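Neuraminidase (Influenza A virus, PDB 4GDI) forms homotetrameric beta-propeller heads on the viral envelope and resembles sialic-acid-cleaving neuraminidases, but has a diverged putative active site. Local coordinates at residues S52-F57 with L79-I84. Sequence-based numbering, arbitrary orientation.
Sequences SCFKFF and LYKTPI
Phe-57 and Tyr-80 form a hydrogen-bonded antiparallel pair in one blade sheet of the neuraminidase beta-propeller, where strand 53-64 runs against strand 78-83. Here the packing is tight. Tyr-80 N reaches Phe-57 O at 2.8 Å, and Phe-57 N returns a bond to Tyr-80 O. The Phe-57 ring, with its CG between backbone N and carbonyl carbon (chi1 64°), swings across to the partner strand. Tyr-80 CB sits over one face of that ring, displaced from its centre and 3.5 Å from Phe-57 CZ, while the two rings lie at 17° to each other and hardly overlap. Thr-82 OG1 meets the ring's edge in plane, 3.4 Å from Phe-57 CE1, and is held by hydrogen bonds to Ser-93 and Ser-88. Phe-28 of a second subunit packs on Tyr-80, bringing this end to the tetramer interface.

Toward Cys-53, which is disulfide-bonded to Cys-48, the contact is looser and partly exposed. The last rung, from Ile-84 N to Cys-53 O, is longer at 3.1 Å, and the Phe-54 and Pro-83 side chains diverge, although Phe-54 CD2 still comes to 3.7 Å from Pro-83 CA. On the sheet face carrying Phe-56, Lys-81 spans the Phe-56 and Phe-54 rings: its CB lies over the former, and its chain, straight from CG outward, carries the ammonium onward into a cation-pi contact, with Lys-81 NZ 3.9 Å above the centre of the Phe-54 ring.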
ATOM      1  N   SER A  52       8.368  13.711   1.313  1.00 28.88           N
ATOM      2  CA  SER A  52       7.810  13.437   2.634  1.00 30.86           C
ATOM      3  C   SER A  52       8.869  12.960   3.628  1.00 23.42           C
ATOM      4  O   SER A  52      10.042  12.785   3.283  1.00 25.64           O
ATOM      5  CB  SER A  52       6.683  12.409   2.524  1.00 38.84           C
ATOM      6  OG  SER A  52       7.152  11.211   1.939  1.00 42.87           O
ATOM      7  N   CYS A  53       8.440  12.736   4.866  1.00 24.93           N
ATOM      8  CA  CYS A  53       9.364  12.408   5.941  1.00 27.95           C
ATOM      9  C   CYS A  53       9.064  11.034   6.517  1.00 26.82           C
ATOM     10  O   CYS A  53       7.948  10.520   6.397  1.00 26.61           O
ATOM     11  CB  CYS A  53       9.305  13.483   7.021  1.00 24.33           C
ATOM     12  SG  CYS A  53       9.703  15.106   6.381  1.00 26.98           S
ATOM     13  N   PHE A  54      10.086  10.435   7.111  1.00 22.94           N
ATOM     14  CA  PHE A  54      10.001   9.075   7.611  1.00 19.81           C
ATOM     15  C   PHE A  54      10.549   9.002   9.031  1.00 21.24           C
ATOM     16  O   PHE A  54      11.390   9.807   9.435  1.00 21.28           O
ATOM     17  CB  PHE A  54      10.791   8.110   6.709  1.00 21.74           C
ATOM     18  CG  PHE A  54      10.316   8.091   5.282  1.00 24.03           C
ATOM     19  CD1 PHE A  54      10.782   9.032   4.369  1.00 30.03           C
ATOM     20  CD2 PHE A  54       9.394   7.142   4.856  1.00 22.29           C
ATOM     21  CE1 PHE A  54      10.334   9.036   3.045  1.00 34.74           C
ATOM     22  CE2 PHE A  54       8.929   7.141   3.532  1.00 29.12           C
ATOM     23  CZ  PHE A  54       9.410   8.090   2.625  1.00 36.43           C
ATOM     24  N   LYS A  55      10.050   8.021   9.767  1.00 21.64           N
ATOM     25  CA  LYS A  55      10.603   7.619  11.047  1.00 22.60           C
ATOM     26  C   LYS A  55      11.552   6.451  10.815  1.00 20.65           C
ATOM     27  O   LYS A  55      11.143   5.393  10.337  1.00 25.98           O
ATOM     28  CB  LYS A  55       9.478   7.205  12.000  1.00 21.86           C
ATOM     29  CG  LYS A  55       9.972   6.653  13.331  1.00 34.41           C
ATOM     30  CD  LYS A  55       8.827   6.437  14.315  1.00 40.58           C
ATOM     31  CE  LYS A  55       8.746   4.982  14.759  1.00 42.37           C
ATOM     32  NZ  LYS A  55       7.431   4.637  15.364  1.00 47.91           N
ATOM     33  N   PHE A  56      12.824   6.657  11.143  1.00 19.49           N
ATOM     34  CA  PHE A  56      13.817   5.599  11.147  1.00 20.76           C
ATOM     35  C   PHE A  56      13.983   5.138  12.596  1.00 23.68           C
ATOM     36  O   PHE A  56      14.005   5.964  13.504  1.00 24.14           O
ATOM     37  CB  PHE A  56      15.155   6.113  10.612  1.00 16.52           C
ATOM     38  CG  PHE A  56      15.148   6.404   9.140  1.00 16.94           C
ATOM     39  CD1 PHE A  56      14.608   7.575   8.663  1.00 20.39           C
ATOM     40  CD2 PHE A  56      15.701   5.511   8.240  1.00 22.27           C
ATOM     41  CE1 PHE A  56      14.602   7.844   7.322  1.00 20.41           C
ATOM     42  CE2 PHE A  56      15.699   5.782   6.894  1.00 22.97           C
ATOM     43  CZ  PHE A  56      15.148   6.935   6.438  1.00 19.66           C
ATOM     44  N   PHE A  57      14.126   3.837  12.807  1.00 20.25           N
ATOM     45  CA  PHE A  57      14.181   3.302  14.160  1.00 21.06           C
ATOM     46  C   PHE A  57      14.717   1.878  14.234  1.00 26.16           C
ATOM     47  O   PHE A  57      14.691   1.137  13.249  1.00 21.04           O
ATOM     48  CB  PHE A  57      12.789   3.347  14.800  1.00 22.18           C
ATOM     49  CG  PHE A  57      11.770   2.471  14.122  1.00 28.13           C
ATOM     50  CD1 PHE A  57      11.037   2.938  13.050  1.00 22.92           C
ATOM     51  CD2 PHE A  57      11.527   1.187  14.582  1.00 26.13           C
ATOM     52  CE1 PHE A  57      10.094   2.129  12.428  1.00 25.62           C
ATOM     53  CE2 PHE A  57      10.580   0.376  13.968  1.00 29.71           C
ATOM     54  CZ  PHE A  57       9.866   0.847  12.894  1.00 24.49           C
ATOM     55  N   LEU A  79      17.342  -1.938  11.664  1.00 23.32           N
ATOM     56  CA  LEU A  79      16.811  -0.625  11.359  1.00 23.13           C
ATOM     57  C   LEU A  79      15.628  -0.731  10.387  1.00 24.79           C
ATOM     58  O   LEU A  79      15.713  -1.426   9.368  1.00 24.11           O
ATOM     59  CB  LEU A  79      17.927   0.199  10.703  1.00 22.95           C
ATOM     60  CG  LEU A  79      17.527   1.542  10.111  1.00 27.45           C
ATOM     61  CD1 LEU A  79      17.203   2.549  11.227  1.00 22.90           C
ATOM     62  CD2 LEU A  79      18.647   2.043   9.193  1.00 23.10           C
ATOM     63  N   TYR A  80      14.557  -0.005  10.691  1.00 21.69           N
ATOM     64  CA  TYR A  80      13.343   0.036   9.879  1.00 27.57           C
ATOM     65  C   TYR A  80      13.019   1.487   9.583  1.00 28.53           C
ATOM     66  O   TYR A  80      13.515   2.388  10.256  1.00 26.97           O
ATOM     67  CB  TYR A  80      12.127  -0.528  10.643  1.00 22.49           C
ATOM     68  CG  TYR A  80      12.088  -2.022  10.842  1.00 19.98           C
ATOM     69  CD1 TYR A  80      13.017  -2.662  11.652  1.00 26.64           C
ATOM     70  CD2 TYR A  80      11.088  -2.792  10.249  1.00 30.45           C
ATOM     71  CE1 TYR A  80      12.965  -4.036  11.846  1.00 31.57           C
ATOM     72  CE2 TYR A  80      11.027  -4.165  10.436  1.00 26.91           C
ATOM     73  CZ  TYR A  80      11.971  -4.782  11.230  1.00 30.92           C
ATOM     74  OH  TYR A  80      11.906  -6.142  11.427  1.00 33.87           O
ATOM     75  N   LYS A  81      12.162   1.714   8.595  1.00 22.99           N
ATOM     76  CA  LYS A  81      11.582   3.028   8.413  1.00 24.24           C
ATOM     77  C   LYS A  81      10.111   2.940   8.051  1.00 27.80           C
ATOM     78  O   LYS A  81       9.653   1.992   7.397  1.00 24.30           O
ATOM     79  CB  LYS A  81      12.346   3.851   7.380  1.00 31.00           C
ATOM     80  CG  LYS A  81      12.039   3.536   5.934  1.00 35.43           C
ATOM     81  CD  LYS A  81      12.519   4.679   5.044  1.00 27.90           C
ATOM     82  CE  LYS A  81      12.477   4.314   3.564  1.00 37.82           C
ATOM     83  NZ  LYS A  81      12.514   5.536   2.697  1.00 52.21           N
ATOM     84  N   THR A  82       9.386   3.949   8.507  1.00 19.07           N
ATOM     85  CA  THR A  82       7.941   4.044   8.348  1.00 22.66           C
ATOM     86  C   THR A  82       7.585   5.478   7.951  1.00 16.98           C
ATOM     87  O   THR A  82       8.139   6.425   8.513  1.00 21.97           O
ATOM     88  CB  THR A  82       7.243   3.744   9.704  1.00 22.92           C
ATOM     89  OG1 THR A  82       7.583   2.421  10.126  1.00 22.65           O
ATOM     90  CG2 THR A  82       5.736   3.860   9.584  1.00 29.20           C
ATOM     91  N   PRO A  83       6.654   5.651   6.998  1.00 19.32           N
ATOM     92  CA  PRO A  83       6.171   7.009   6.698  1.00 25.52           C
ATOM     93  C   PRO A  83       5.622   7.682   7.944  1.00 23.18           C
ATOM     94  O   PRO A  83       4.905   7.062   8.725  1.00 24.92           O
ATOM     95  CB  PRO A  83       5.054   6.776   5.667  1.00 32.27           C
ATOM     96  CG  PRO A  83       5.369   5.470   5.047  1.00 36.94           C
ATOM     97  CD  PRO A  83       6.027   4.639   6.130  1.00 33.10           C
ATOM     98  N   ILE A  84       5.959   8.950   8.133  1.00 24.42           N
ATOM     99  CA  ILE A  84       5.654   9.620   9.392  1.00 33.95           C
ATOM    100  C   ILE A  84       4.155   9.558   9.766  1.00 39.38           C
ATOM    101  O   ILE A  84       3.798   9.374  10.939  1.00 28.20           O
ATOM    102  CB  ILE A  84       6.157  11.081   9.364  1.00 35.03           C
ATOM    103  CG1 ILE A  84       6.152  11.665  10.772  1.00 49.60           C
ATOM    104  CG2 ILE A  84       5.341  11.919   8.391  1.00 34.43           C
ATOM    105  CD1 ILE A  84       7.110  10.960  11.704  1.00 41.88           C
TER